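Local atomic coordinates of eukaryotic translation initiation factor 2A (Schizosaccharomyces pombe, PDB entry 3WJ9), a protein that probably directs initiator methionyl-tRNA to 40S ribosomal subunits in a codon-dependent manner during early steps in the synthesis of proteins from a small number of specific mRNAs. Residues 7-12 with 16-21; 38-43 with 47-52; 69-74 with 86-91; 383-388 with 404-409. All coordinates share one frame; numbering follows the deposited sequence.

From the N terminus, the four contacts close one after another, and none nests within or crosses another. Contact 1 closes a short hairpin in a three-stranded sheet that the far C-terminal strand 401-406 completes, so the two chain ends meet in one part of the β-propeller. Contact 2 closes the next hairpin, in the following blade, and packs against contact 1 through L17 and F49. Contact 3 closes a longer loop and joins the outermost strand of that second sheet to the blade after it; L88 also reaches A50 of contact 2. Contact 4, near the C terminus, sets the last four-stranded blade against the sheet of contact 1, closing the ring.

Contact 1: residues 7-12 with 16-21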
loop_
_atom_site.group_PDB
_atom_site.type_symbol
_atom_site.label_atom_id
_atom_site.label_comp_id
_atom_site.label_asym_id
_atom_site.label_seq_id
_atom_site.Cartn_x
_atom_site.Cartn_y
_atom_site.Cartn_z
ATOM N N PHE A 7 -7.302 -15.160 6.025
ATOM C CA PHE A 7 -6.176 -14.262 6.236
ATOM C C PHE A 7 -4.890 -15.080 6.272
ATOM O O PHE A 7 -4.933 -16.302 6.397
ATOM C CB PHE A 7 -6.346 -13.458 7.528
ATOM C CG PHE A 7 -6.371 -14.303 8.773
ATOM C CD1 PHE A 7 -7.570 -14.785 9.270
ATOM C CD2 PHE A 7 -5.201 -14.599 9.454
ATOM C CE1 PHE A 7 -7.603 -15.558 10.416
ATOM C CE2 PHE A 7 -5.226 -15.372 10.600
ATOM C CZ PHE A 7 -6.431 -15.851 11.082
ATOM N N ALA A 8 -3.750 -14.409 6.156
ATOM C CA ALA A 8 -2.461 -15.085 6.233
ATOM C C ALA A 8 -1.717 -14.670 7.491
ATOM O O ALA A 8 -1.989 -13.615 8.057
ATOM C CB ALA A 8 -1.626 -14.780 5.003
ATOM N N TYR A 9 -0.781 -15.504 7.927
ATOM C CA TYR A 9 0.053 -15.166 9.072
ATOM C C TYR A 9 1.465 -15.690 8.868
ATOM O O TYR A 9 1.670 -16.716 8.222
ATOM C CB TYR A 9 -0.535 -15.730 10.370
ATOM C CG TYR A 9 -0.384 -17.229 10.521
ATOM C CD1 TYR A 9 -1.335 -18.096 10.005
ATOM C CD2 TYR A 9 0.707 -17.776 11.188
ATOM C CE1 TYR A 9 -1.202 -19.464 10.140
ATOM C CE2 TYR A 9 0.849 -19.142 11.328
ATOM C CZ TYR A 9 -0.110 -19.983 10.803
ATOM O OH TYR A 9 0.027 -21.345 10.941
ATOM N N ARG A 10 2.436 -14.977 9.424
ATOM C CA ARG A 10 3.815 -15.437 9.415
ATOM C C ARG A 10 4.497 -15.061 10.719
ATOM O O ARG A 10 4.780 -13.892 10.969
ATOM C CB ARG A 10 4.582 -14.856 8.229
ATOM C CG ARG A 10 6.016 -15.351 8.134
ATOM C CD ARG A 10 6.749 -14.713 6.968
ATOM N NE ARG A 10 6.876 -13.268 7.125
ATOM C CZ ARG A 10 7.888 -12.671 7.746
ATOM N NH1 ARG A 10 8.870 -13.395 8.265
ATOM N NH2 ARG A 10 7.923 -11.350 7.841
ATOM N N SER A 11 4.745 -16.057 11.558
ATOM C CA SER A 11 5.461 -15.834 12.803
ATOM C C SER A 11 6.875 -16.379 12.673
ATOM O O SER A 11 7.195 -17.058 11.697
ATOM C CB SER A 11 4.732 -16.489 13.977
ATOM O OG SER A 11 4.660 -17.895 13.813
ATOM N N SER A 12 7.717 -16.084 13.658
ATOM C CA SER A 12 9.084 -16.595 13.679
ATOM C C SER A 12 9.102 -18.115 13.695
ATOM O O SER A 12 10.112 -18.745 13.387
ATOM C CB SER A 12 9.839 -16.055 14.895
ATOM O OG SER A 12 9.251 -16.514 16.099
ATOM N N GLY A 16 1.284 -19.646 7.581
ATOM C CA GLY A 16 0.140 -20.320 7.005
ATOM C C GLY A 16 -1.015 -19.422 6.620
ATOM O O GLY A 16 -1.039 -18.233 6.935
ATOM N N LEU A 17 -1.974 -20.010 5.916
ATOM C CA LEU A 17 -3.211 -19.329 5.578
ATOM C C LEU A 17 -4.306 -19.890 6.478
ATOM O O LEU A 17 -4.270 -21.063 6.842
ATOM C CB LEU A 17 -3.540 -19.512 4.093
ATOM C CG LEU A 17 -2.338 -19.333 3.154
ATOM C CD1 LEU A 17 -2.732 -19.482 1.689
ATOM C CD2 LEU A 17 -1.655 -17.995 3.393
ATOM N N VAL A 18 -5.261 -19.051 6.864
ATOM C CA VAL A 18 -6.286 -19.463 7.817
ATOM C C VAL A 18 -7.682 -19.084 7.341
ATOM O O VAL A 18 -7.993 -17.902 7.197
ATOM C CB VAL A 18 -6.045 -18.832 9.210
ATOM C CG1 VAL A 18 -7.152 -19.217 10.169
ATOM C CG2 VAL A 18 -4.695 -19.249 9.768
ATOM N N ASN A 19 -8.520 -20.086 7.094
ATOM C CA ASN A 19 -9.906 -19.837 6.719
ATOM C C ASN A 19 -10.772 -19.680 7.967
ATOM O O ASN A 19 -11.159 -20.668 8.591
ATOM C CB ASN A 19 -10.434 -20.964 5.827
ATOM C CG ASN A 19 -9.783 -20.975 4.456
ATOM O OD1 ASN A 19 -9.412 -19.929 3.926
ATOM N ND2 ASN A 19 -9.643 -22.161 3.875
ATOM N N ALA A 20 -11.066 -18.432 8.324
ATOM C CA ALA A 20 -11.772 -18.119 9.564
ATOM C C ALA A 20 -13.198 -18.661 9.575
ATOM O O ALA A 20 -13.770 -18.899 10.640
ATOM C CB ALA A 20 -11.780 -16.617 9.798
ATOM N N SER A 21 -13.771 -18.848 8.390
ATOM C CA SER A 21 -15.102 -19.431 8.272
ATOM C C SER A 21 -15.048 -20.940 8.494
ATOM O O SER A 21 -16.073 -21.580 8.724
ATOM C CB SER A 21 -15.706 -19.131 6.900
ATOM O OG SER A 21 -15.219 -20.037 5.925
#
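F7 and V18 are joined by two backbone hydrogen bonds, V18 N to F7 O at 2.8 Å and F7 N to V18 O at 3.1 Å. Y9 and G16 repeat the pattern, with Y9 N to G16 O at 2.9 Å and G16 N to Y9 O as its return bond. These antiparallel hydrogen-bonded pairs make a β hairpin, in which strand 15-19 forms the edge of a three-stranded propeller sheet and strand 6-11 its middle, with strand 401-406 beyond.

Between them, A8 and L17 form a non-hydrogen-bonded pair. The small A8 leaves room for L17, and its CB meets L17 CD2 at 3.6 Å on the face that packs against Y42 and F49 of the next blade.

F7, Y9 and V18 share the other face. A CH-π contact places V18 CB 3.8 Å from the centroid of the F7 ring, 23° off the ring normal. A chi1 of 73° puts CG of Y9 between its backbone N and carbonyl carbon, turning the ring across the neighbouring strand. There G16, with no side chain to intervene, sets its N over one ring face. Replacing Y9 by alanine removes the ring and would probably leave the G16 backbone without this cover. The branches of V18 serve both aromatics: beyond F7, its CG2 meets Y9 CE1 at 3.5 Å.

Contact 2: residues 38-43 with 47-52; sequences RNACYS and KLFAYA
The Y42 ring takes the edge of F49 on one face and the carbonyl oxygen of L48 near its plane. F49 CD1 sits over that face toward the rim, and the T-shaped pair has centroids 5.5 Å apart with planes at 60°. Y42 CD1 lies 3.3 Å from L48 O. With CG anti to its backbone N (chi1 173°), F49 also brings CZ within 4.0 Å of A40 CB, where a small methyl suits the large neighbouring ring. The phenol of Y42 reaches beyond the pair: its OH is hydrogen-bonded to Q6 OE1, while its ring meets that of F405. A phenylalanine in place of Y42 lacks the hydroxyl and would probably leave Q6 OE1 without this partner.

Behind the rings the backbones are paired, C41 N to A50 O at 2.8 Å and A50 N to C41 O at 3.0 Å. Near the turn, the short side chain of S43 lets OG accept the L48 N-H at 3.0 Å. At the other end R38 and N39 both face A52, a classic β bulge, with R38 N bonded to A52 O and the N39 N bond weak. The whole is a β hairpin, the first two strands of a four-stranded propeller blade.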
loop_
_atom_site.group_PDB
_atom_site.type_symbol
_atom_site.label_atom_id
_atom_site.label_comp_id
_atom_site.label_asym_id
_atom_site.label_seq_id
_atom_site.Cartn_x
_atom_site.Cartn_y
_atom_site.Cartn_z
ATOM N N ARG A 38 10.597 -15.481 5.439
ATOM C CA ARG A 38 11.108 -14.185 5.873
ATOM C C ARG A 38 10.205 -13.049 5.411
ATOM O O ARG A 38 10.354 -11.906 5.845
ATOM C CB ARG A 38 12.526 -13.964 5.348
ATOM C CG ARG A 38 12.628 -13.990 3.835
ATOM C CD ARG A 38 14.008 -13.568 3.371
ATOM N NE ARG A 38 15.042 -14.517 3.767
ATOM C CZ ARG A 38 16.347 -14.285 3.661
ATOM N NH1 ARG A 38 16.780 -13.129 3.174
ATOM N NH2 ARG A 38 17.219 -15.204 4.048
ATOM N N ASN A 39 9.270 -13.371 4.524
ATOM C CA ASN A 39 8.355 -12.383 3.971
ATOM C C ASN A 39 7.148 -13.070 3.344
ATOM O O ASN A 39 7.198 -14.265 3.051
ATOM C CB ASN A 39 9.074 -11.515 2.938
ATOM C CG ASN A 39 8.316 -10.243 2.618
ATOM O OD1 ASN A 39 7.459 -9.809 3.386
ATOM N ND2 ASN A 39 8.633 -9.635 1.481
ATOM N N ALA A 40 6.064 -12.321 3.147
ATOM C CA ALA A 40 4.849 -12.869 2.548
ATOM C C ALA A 40 3.910 -11.764 2.058
ATOM O O ALA A 40 3.955 -10.641 2.560
ATOM C CB ALA A 40 4.128 -13.768 3.540
ATOM N N CYS A 41 3.058 -12.092 1.086
ATOM C CA CYS A 41 2.080 -11.135 0.560
ATOM C C CYS A 41 0.993 -11.783 -0.306
ATOM O O CYS A 41 1.157 -12.900 -0.800
ATOM C CB CYS A 41 2.788 -10.046 -0.253
ATOM S SG CYS A 41 3.610 -10.624 -1.758
ATOM N N TYR A 42 -0.117 -11.066 -0.476
ATOM C CA TYR A 42 -1.198 -11.478 -1.369
ATOM C C TYR A 42 -1.173 -10.663 -2.659
ATOM O O TYR A 42 -0.708 -9.522 -2.672
ATOM C CB TYR A 42 -2.569 -11.302 -0.699
ATOM C CG TYR A 42 -2.991 -12.408 0.246
ATOM C CD1 TYR A 42 -3.327 -13.671 -0.226
ATOM C CD2 TYR A 42 -3.094 -12.173 1.609
ATOM C CE1 TYR A 42 -3.726 -14.676 0.641
ATOM C CE2 TYR A 42 -3.491 -13.169 2.482
ATOM C CZ TYR A 42 -3.806 -14.419 1.993
ATOM O OH TYR A 42 -4.203 -15.410 2.861
ATOM N N SER A 43 -1.679 -11.249 -3.739
ATOM C CA SER A 43 -1.960 -10.490 -4.953
ATOM C C SER A 43 -3.164 -9.593 -4.677
ATOM O O SER A 43 -4.024 -9.955 -3.876
ATOM C CB SER A 43 -2.216 -11.425 -6.140
ATOM O OG SER A 43 -3.285 -12.315 -5.879
ATOM N N LYS A 47 -6.048 -13.814 -5.254
ATOM C CA LYS A 47 -6.106 -15.122 -5.895
ATOM C C LYS A 47 -4.809 -15.896 -5.683
ATOM O O LYS A 47 -4.773 -17.115 -5.848
ATOM C CB LYS A 47 -6.398 -14.982 -7.390
ATOM C CG LYS A 47 -7.801 -14.498 -7.707
ATOM C CD LYS A 47 -8.080 -14.559 -9.201
ATOM C CE LYS A 47 -9.480 -14.065 -9.526
ATOM N NZ LYS A 47 -9.756 -14.124 -10.987
ATOM N N LEU A 48 -3.748 -15.185 -5.314
ATOM C CA LEU A 48 -2.443 -15.812 -5.129
ATOM C C LEU A 48 -1.786 -15.441 -3.800
ATOM O O LEU A 48 -2.103 -14.416 -3.198
ATOM C CB LEU A 48 -1.510 -15.443 -6.286
ATOM C CG LEU A 48 -1.876 -15.970 -7.676
ATOM C CD1 LEU A 48 -0.849 -15.540 -8.714
ATOM C CD2 LEU A 48 -2.010 -17.482 -7.650
ATOM N N PHE A 49 -0.867 -16.292 -3.357
ATOM C CA PHE A 49 -0.112 -16.061 -2.130
ATOM C C PHE A 49 1.366 -16.376 -2.342
ATOM O O PHE A 49 1.715 -17.449 -2.832
ATOM C CB PHE A 49 -0.674 -16.904 -0.981
ATOM C CG PHE A 49 0.155 -16.857 0.273
ATOM C CD1 PHE A 49 0.059 -15.785 1.143
ATOM C CD2 PHE A 49 1.024 -17.891 0.584
ATOM C CE1 PHE A 49 0.820 -15.739 2.296
ATOM C CE2 PHE A 49 1.787 -17.853 1.735
ATOM C CZ PHE A 49 1.684 -16.775 2.594
ATOM N N ALA A 50 2.231 -15.436 -1.974
ATOM C CA ALA A 50 3.669 -15.621 -2.130
ATOM C C ALA A 50 4.391 -15.417 -0.807
ATOM O O ALA A 50 4.087 -14.486 -0.067
ATOM C CB ALA A 50 4.217 -14.665 -3.178
ATOM N N TYR A 51 5.350 -16.287 -0.512
ATOM C CA TYR A 51 6.188 -16.099 0.662
ATOM C C TYR A 51 7.649 -16.345 0.321
ATOM O O TYR A 51 7.971 -17.189 -0.516
ATOM C CB TYR A 51 5.739 -17.008 1.806
ATOM C CG TYR A 51 5.868 -18.485 1.525
ATOM C CD1 TYR A 51 4.818 -19.196 0.962
ATOM C CD2 TYR A 51 7.033 -19.174 1.837
ATOM C CE1 TYR A 51 4.927 -20.545 0.704
ATOM C CE2 TYR A 51 7.150 -20.522 1.583
ATOM C CZ TYR A 51 6.094 -21.204 1.016
ATOM O OH TYR A 51 6.201 -22.551 0.757
ATOM N N ALA A 52 8.528 -15.598 0.974
ATOM C CA ALA A 52 9.945 -15.668 0.672
ATOM C C ALA A 52 10.713 -16.417 1.747
ATOM O O ALA A 52 10.535 -16.178 2.941
ATOM C CB ALA A 52 10.512 -14.272 0.498
#

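Contact 3: residues 69-74 with 86-91; sequences TQLPAA and KYLSTW
L71 and L88 supply the apolar side of this contact, with L71 CD1 3.7 Å from L88 CD2. Their side chains meet at a slant, methyl to methyl. A chi1 of 180° swings CG of L88 opposite the backbone N, which carries its branched end to the facing leucine. Leucine suits both places, since a branched end carried on CB and CG can reach between two backbones that are too far apart to pair.

The second point of approach is looser and mixed in character: A73 CB stands 4.2 Å from T90 OG1. That hydroxyl has its polar partner elsewhere, in a hydrogen bond with W109 NE1, and the side chains of L71, P72 and A73 also touch W109. The small methyl of A73 fits beside this arrangement and makes no polar demand on it.

No hydrogen bond passes between the two segments. Within residues 69-74, P72 centres an inverse γ turn, in which A73 N bonds weakly to L71 O at 2.7 Å. Q70 NE2 adds a weak bond of 3.0 Å to the same L71 O. The turn carries the chain off the outermost strand 67-71 of one blade toward the next, in which strand 87-92 lies second; both segments reach into WD repeat 1. With backbone pairing confined to each sheet, adjacent propeller blades here meet through buried, mainly apolar side chains, joined by van der Waals contact.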
loop_
_atom_site.group_PDB
_atom_site.type_symbol
_atom_site.label_atom_id
_atom_site.label_comp_id
_atom_site.label_asym_id
_atom_site.label_seq_id
_atom_site.Cartn_x
_atom_site.Cartn_y
_atom_site.Cartn_z
ATOM N N THR A 69 3.898 -22.167 -8.425
ATOM C CA THR A 69 5.081 -21.682 -9.122
ATOM C C THR A 69 6.309 -21.665 -8.222
ATOM O O THR A 69 6.202 -21.448 -7.014
ATOM C CB THR A 69 4.843 -20.262 -9.675
ATOM O OG1 THR A 69 3.630 -20.247 -10.438
ATOM C CG2 THR A 69 6.003 -19.806 -10.557
ATOM N N GLN A 70 7.476 -21.897 -8.817
ATOM C CA GLN A 70 8.728 -21.816 -8.082
ATOM C C GLN A 70 9.680 -20.789 -8.692
ATOM O O GLN A 70 10.021 -20.864 -9.871
ATOM C CB GLN A 70 9.405 -23.183 -8.028
ATOM C CG GLN A 70 10.670 -23.178 -7.207
ATOM C CD GLN A 70 10.431 -22.599 -5.829
ATOM O OE1 GLN A 70 9.889 -23.264 -4.949
ATOM N NE2 GLN A 70 10.828 -21.348 -5.639
ATOM N N LEU A 71 10.108 -19.831 -7.876
ATOM C CA LEU A 71 11.065 -18.820 -8.308
ATOM C C LEU A 71 12.393 -18.960 -7.572
ATOM O O LEU A 71 12.430 -18.939 -6.341
ATOM C CB LEU A 71 10.496 -17.419 -8.088
ATOM C CG LEU A 71 9.044 -17.211 -8.524
ATOM C CD1 LEU A 71 8.608 -15.781 -8.261
ATOM C CD2 LEU A 71 8.872 -17.572 -9.989
ATOM N N PRO A 72 13.493 -19.096 -8.328
ATOM C CA PRO A 72 14.831 -19.192 -7.737
ATOM C C PRO A 72 15.331 -17.845 -7.226
ATOM O O PRO A 72 16.437 -17.427 -7.567
ATOM C CB PRO A 72 15.691 -19.692 -8.901
ATOM C CG PRO A 72 15.001 -19.182 -10.113
ATOM C CD PRO A 72 13.527 -19.193 -9.798
ATOM N N ALA A 73 14.515 -17.179 -6.413
ATOM C CA ALA A 73 14.869 -15.886 -5.845
ATOM C C ALA A 73 15.404 -16.035 -4.425
ATOM O O ALA A 73 14.667 -16.393 -3.505
ATOM C CB ALA A 73 13.668 -14.956 -5.864
ATOM N N ALA A 74 16.691 -15.756 -4.257
ATOM C CA ALA A 74 17.341 -15.872 -2.957
ATOM C C ALA A 74 17.628 -14.502 -2.354
ATOM O O ALA A 74 17.655 -13.499 -3.065
ATOM C CB ALA A 74 18.628 -16.670 -3.083
ATOM N N LYS A 86 -0.248 -11.226 -12.503
ATOM C CA LYS A 86 0.428 -11.960 -13.565
ATOM C C LYS A 86 1.932 -11.722 -13.516
ATOM O O LYS A 86 2.695 -12.355 -14.247
ATOM C CB LYS A 86 -0.125 -11.569 -14.935
ATOM C CG LYS A 86 -1.514 -12.115 -15.222
ATOM C CD LYS A 86 -2.009 -11.663 -16.586
ATOM C CE LYS A 86 -3.339 -12.309 -16.933
ATOM N NZ LYS A 86 -3.205 -13.782 -17.095
ATOM N N TYR A 87 2.355 -10.806 -12.651
ATOM C CA TYR A 87 3.775 -10.543 -12.463
ATOM C C TYR A 87 4.101 -10.312 -10.990
ATOM O O TYR A 87 3.309 -9.727 -10.248
ATOM C CB TYR A 87 4.217 -9.339 -13.299
ATOM C CG TYR A 87 3.926 -9.485 -14.775
ATOM C CD1 TYR A 87 4.742 -10.256 -15.593
ATOM C CD2 TYR A 87 2.831 -8.855 -15.349
ATOM C CE1 TYR A 87 4.475 -10.393 -16.943
ATOM C CE2 TYR A 87 2.557 -8.985 -16.697
ATOM C CZ TYR A 87 3.382 -9.754 -17.490
ATOM O OH TYR A 87 3.108 -9.883 -18.832
ATOM N N LEU A 88 5.274 -10.782 -10.577
ATOM C CA LEU A 88 5.729 -10.637 -9.201
ATOM C C LEU A 88 7.171 -10.138 -9.187
ATOM O O LEU A 88 8.039 -10.716 -9.837
ATOM C CB LEU A 88 5.608 -11.968 -8.452
ATOM C CG LEU A 88 6.050 -12.021 -6.986
ATOM C CD1 LEU A 88 4.999 -11.400 -6.080
ATOM C CD2 LEU A 88 6.339 -13.450 -6.560
ATOM N N SER A 89 7.417 -9.059 -8.451
ATOM C CA SER A 89 8.752 -8.469 -8.376
ATOM C C SER A 89 9.447 -8.829 -7.065
ATOM O O SER A 89 8.812 -8.888 -6.013
ATOM C CB SER A 89 8.674 -6.948 -8.534
ATOM O OG SER A 89 8.112 -6.590 -9.787
ATOM N N THR A 90 10.754 -9.069 -7.137
ATOM C CA THR A 90 11.526 -9.487 -5.969
ATOM C C THR A 90 12.769 -8.628 -5.750
ATOM O O THR A 90 13.705 -8.680 -6.538
ATOM C CB THR A 90 11.974 -10.960 -6.090
ATOM O OG1 THR A 90 12.814 -11.112 -7.241
ATOM C CG2 THR A 90 10.772 -11.882 -6.219
ATOM N N TRP A 91 12.777 -7.853 -4.668
ATOM C CA TRP A 91 13.944 -7.053 -4.297
ATOM C C TRP A 91 14.946 -7.895 -3.514
ATOM O O TRP A 91 14.617 -8.443 -2.462
ATOM C CB TRP A 91 13.527 -5.832 -3.461
ATOM C CG TRP A 91 14.656 -4.867 -3.122
ATOM C CD1 TRP A 91 14.963 -3.714 -3.773
ATOM C CD2 TRP A 91 15.594 -4.974 -2.042
ATOM N NE1 TRP A 91 16.039 -3.101 -3.186
ATOM C CE2 TRP A 91 16.446 -3.853 -2.115
ATOM C CE3 TRP A 91 15.803 -5.907 -1.025
ATOM C CZ2 TRP A 91 17.487 -3.642 -1.213
ATOM C CZ3 TRP A 91 16.839 -5.696 -0.127
ATOM C CH2 TRP A 91 17.666 -4.571 -0.228
#

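Contact 4: residues 383-388 with 404-409; sequences IKIWHI and AFWRPR
I383 extends its long branch toward A404 and meets the alanine methyl end-on, with CD1 3.6 Å from A404 CB and CG1 a little farther off at 3.9 Å. Its chi2 of 180° straightens this branch, so that CD1 spans the gap between strands whose CA atoms at I383 and A404 are 7.4 Å apart. A404, with a single methyl, leaves space for the isoleucine to come close.

Farther along, the larger residue sits on the other strand. W406 crosses I385 obliquely and presents the far rim of its indole: CH2 lies 4.0 Å from I385 CG2, which sits at the ring edge near its plane. I385 CG1 approaches the same rim atoms. A side chain as long as tryptophan suits this position, since the CA atoms of I385 and W406 are 10.3 Å apart. The polar end of the indole is occupied by a hydrogen bond from W406 NE1 to E360 O.

Y9 touches I383 through CB, and the F7 ring touches I385. Strand 382-387, in WD repeat 4, thus packs on the sheet that holds strand 401-406. With no hydrogen bond between the segments, the join of these neighbouring propeller sheets rests here on the shape and burial of hydrocarbon groups.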
loop_
_atom_site.group_PDB
_atom_site.type_symbol
_atom_site.label_atom_id
_atom_site.label_comp_id
_atom_site.label_asym_id
_atom_site.label_seq_id
_atom_site.Cartn_x
_atom_site.Cartn_y
_atom_site.Cartn_z
ATOM N N ILE A 383 -2.703 -11.994 17.386
ATOM C CA ILE A 383 -3.715 -11.728 16.368
ATOM C C ILE A 383 -5.093 -11.705 17.019
ATOM O O ILE A 383 -5.407 -12.565 17.842
ATOM C CB ILE A 383 -3.715 -12.789 15.243
ATOM C CG1 ILE A 383 -2.394 -12.780 14.480
ATOM C CG2 ILE A 383 -4.861 -12.543 14.272
ATOM C CD1 ILE A 383 -2.333 -13.809 13.369
ATOM N N LYS A 384 -5.913 -10.725 16.656
ATOM C CA LYS A 384 -7.291 -10.684 17.131
ATOM C C LYS A 384 -8.234 -10.198 16.033
ATOM O O LYS A 384 -8.028 -9.132 15.455
ATOM C CB LYS A 384 -7.412 -9.790 18.366
ATOM C CG LYS A 384 -8.791 -9.790 18.995
ATOM C CD LYS A 384 -8.739 -9.266 20.416
ATOM C CE LYS A 384 -10.113 -9.251 21.054
ATOM N NZ LYS A 384 -10.084 -8.619 22.401
ATOM N N ILE A 385 -9.260 -10.993 15.746
ATOM C CA ILE A 385 -10.279 -10.616 14.771
ATOM C C ILE A 385 -11.542 -10.164 15.503
ATOM O O ILE A 385 -12.027 -10.855 16.398
ATOM C CB ILE A 385 -10.622 -11.778 13.805
ATOM C CG1 ILE A 385 -9.444 -12.084 12.877
ATOM C CG2 ILE A 385 -11.840 -11.439 12.967
ATOM C CD1 ILE A 385 -8.441 -13.067 13.438
ATOM N N TRP A 386 -12.064 -9.001 15.125
ATOM C CA TRP A 386 -13.214 -8.409 15.804
ATOM C C TRP A 386 -14.418 -8.317 14.882
ATOM O O TRP A 386 -14.262 -8.182 13.671
ATOM C CB TRP A 386 -12.895 -6.998 16.314
ATOM C CG TRP A 386 -11.559 -6.812 16.964
ATOM C CD1 TRP A 386 -10.333 -6.912 16.372
ATOM C CD2 TRP A 386 -11.316 -6.436 18.325
ATOM N NE1 TRP A 386 -9.343 -6.651 17.286
ATOM C CE2 TRP A 386 -9.920 -6.352 18.493
ATOM C CE3 TRP A 386 -12.142 -6.174 19.422
ATOM C CZ2 TRP A 386 -9.333 -6.013 19.709
ATOM C CZ3 TRP A 386 -11.557 -5.844 20.629
ATOM C CH2 TRP A 386 -10.166 -5.766 20.763
ATOM N N HIS A 387 -15.618 -8.367 15.450
ATOM C CA HIS A 387 -16.804 -7.992 14.692
ATOM C C HIS A 387 -16.824 -6.481 14.521
ATOM O O HIS A 387 -16.051 -5.771 15.161
ATOM C CB HIS A 387 -18.082 -8.462 15.382
ATOM C CG HIS A 387 -18.243 -9.948 15.404
ATOM N ND1 HIS A 387 -17.631 -10.751 16.343
ATOM C CD2 HIS A 387 -18.934 -10.782 14.590
ATOM C CE1 HIS A 387 -17.948 -12.012 16.114
ATOM N NE2 HIS A 387 -18.735 -12.058 15.056
ATOM N N ILE A 388 -17.710 -5.985 13.665
ATOM C CA ILE A 388 -17.843 -4.546 13.478
ATOM C C ILE A 388 -18.622 -3.951 14.648
ATOM O O ILE A 388 -18.682 -2.732 14.821
ATOM C CB ILE A 388 -18.543 -4.203 12.146
ATOM C CG1 ILE A 388 -18.120 -2.814 11.661
ATOM C CG2 ILE A 388 -20.055 -4.323 12.277
ATOM C CD1 ILE A 388 -16.647 -2.707 11.360
ATOM N N ALA A 404 0.334 -10.357 9.559
ATOM C CA ALA A 404 -0.963 -11.015 9.532
ATOM C C ALA A 404 -1.941 -10.120 8.783
ATOM O O ALA A 404 -2.168 -8.980 9.181
ATOM C CB ALA A 404 -1.457 -11.293 10.944
ATOM N N PHE A 405 -2.518 -10.630 7.699
ATOM C CA PHE A 405 -3.344 -9.795 6.833
ATOM C C PHE A 405 -4.432 -10.584 6.117
ATOM O O PHE A 405 -4.258 -11.761 5.806
ATOM C CB PHE A 405 -2.464 -9.074 5.805
ATOM C CG PHE A 405 -1.334 -9.916 5.276
ATOM C CD1 PHE A 405 -1.554 -10.844 4.272
ATOM C CD2 PHE A 405 -0.049 -9.772 5.775
ATOM C CE1 PHE A 405 -0.517 -11.621 3.784
ATOM C CE2 PHE A 405 0.991 -10.543 5.289
ATOM C CZ PHE A 405 0.756 -11.470 4.293
ATOM N N TRP A 406 -5.555 -9.917 5.860
ATOM C CA TRP A 406 -6.673 -10.507 5.131
ATOM C C TRP A 406 -6.306 -10.868 3.698
ATOM O O TRP A 406 -5.448 -10.229 3.088
ATOM C CB TRP A 406 -7.861 -9.543 5.105
ATOM C CG TRP A 406 -8.500 -9.297 6.429
ATOM C CD1 TRP A 406 -8.478 -8.138 7.147
ATOM C CD2 TRP A 406 -9.277 -10.226 7.190
ATOM N NE1 TRP A 406 -9.188 -8.289 8.312
ATOM C CE2 TRP A 406 -9.688 -9.564 8.363
ATOM C CE3 TRP A 406 -9.661 -11.556 6.996
ATOM C CZ2 TRP A 406 -10.465 -10.186 9.338
ATOM C CZ3 TRP A 406 -10.432 -12.171 7.963
ATOM C CH2 TRP A 406 -10.826 -11.487 9.119
ATOM N N ARG A 407 -6.966 -11.891 3.165
ATOM C CA ARG A 407 -6.895 -12.180 1.742
ATOM C C ARG A 407 -7.911 -11.301 1.024
ATOM O O ARG A 407 -9.117 -11.510 1.161
ATOM C CB ARG A 407 -7.170 -13.656 1.464
ATOM C CG ARG A 407 -7.195 -14.002 -0.010
ATOM C CD ARG A 407 -7.902 -15.319 -0.249
ATOM N NE ARG A 407 -9.285 -15.281 0.214
ATOM C CZ ARG A 407 -10.159 -16.263 0.024
ATOM N NH1 ARG A 407 -9.795 -17.359 -0.626
ATOM N NH2 ARG A 407 -11.400 -16.146 0.478
ATOM N N PRO A 408 -7.427 -10.311 0.259
ATOM C CA PRO A 408 -8.292 -9.304 -0.370
ATOM C C PRO A 408 -9.201 -9.878 -1.455
ATOM O O PRO A 408 -8.739 -10.631 -2.309
ATOM C CB PRO A 408 -7.291 -8.318 -0.976
ATOM C CG PRO A 408 -6.073 -9.134 -1.229
ATOM C CD PRO A 408 -6.012 -10.127 -0.106
ATOM N N ARG A 409 -10.483 -9.524 -1.409
ATOM C CA ARG A 409 -11.435 -9.933 -2.438
ATOM C C ARG A 409 -12.077 -8.696 -3.061
ATOM O O ARG A 409 -12.323 -7.711 -2.367
ATOM C CB ARG A 409 -12.516 -10.849 -1.860
ATOM C CG ARG A 409 -12.015 -11.930 -0.909
ATOM C CD ARG A 409 -10.908 -12.780 -1.512
ATOM N NE ARG A 409 -11.363 -13.612 -2.621
ATOM C CZ ARG A 409 -10.554 -14.357 -3.367
ATOM N NH1 ARG A 409 -9.250 -14.369 -3.125
ATOM N NH2 ARG A 409 -11.045 -15.090 -4.357
#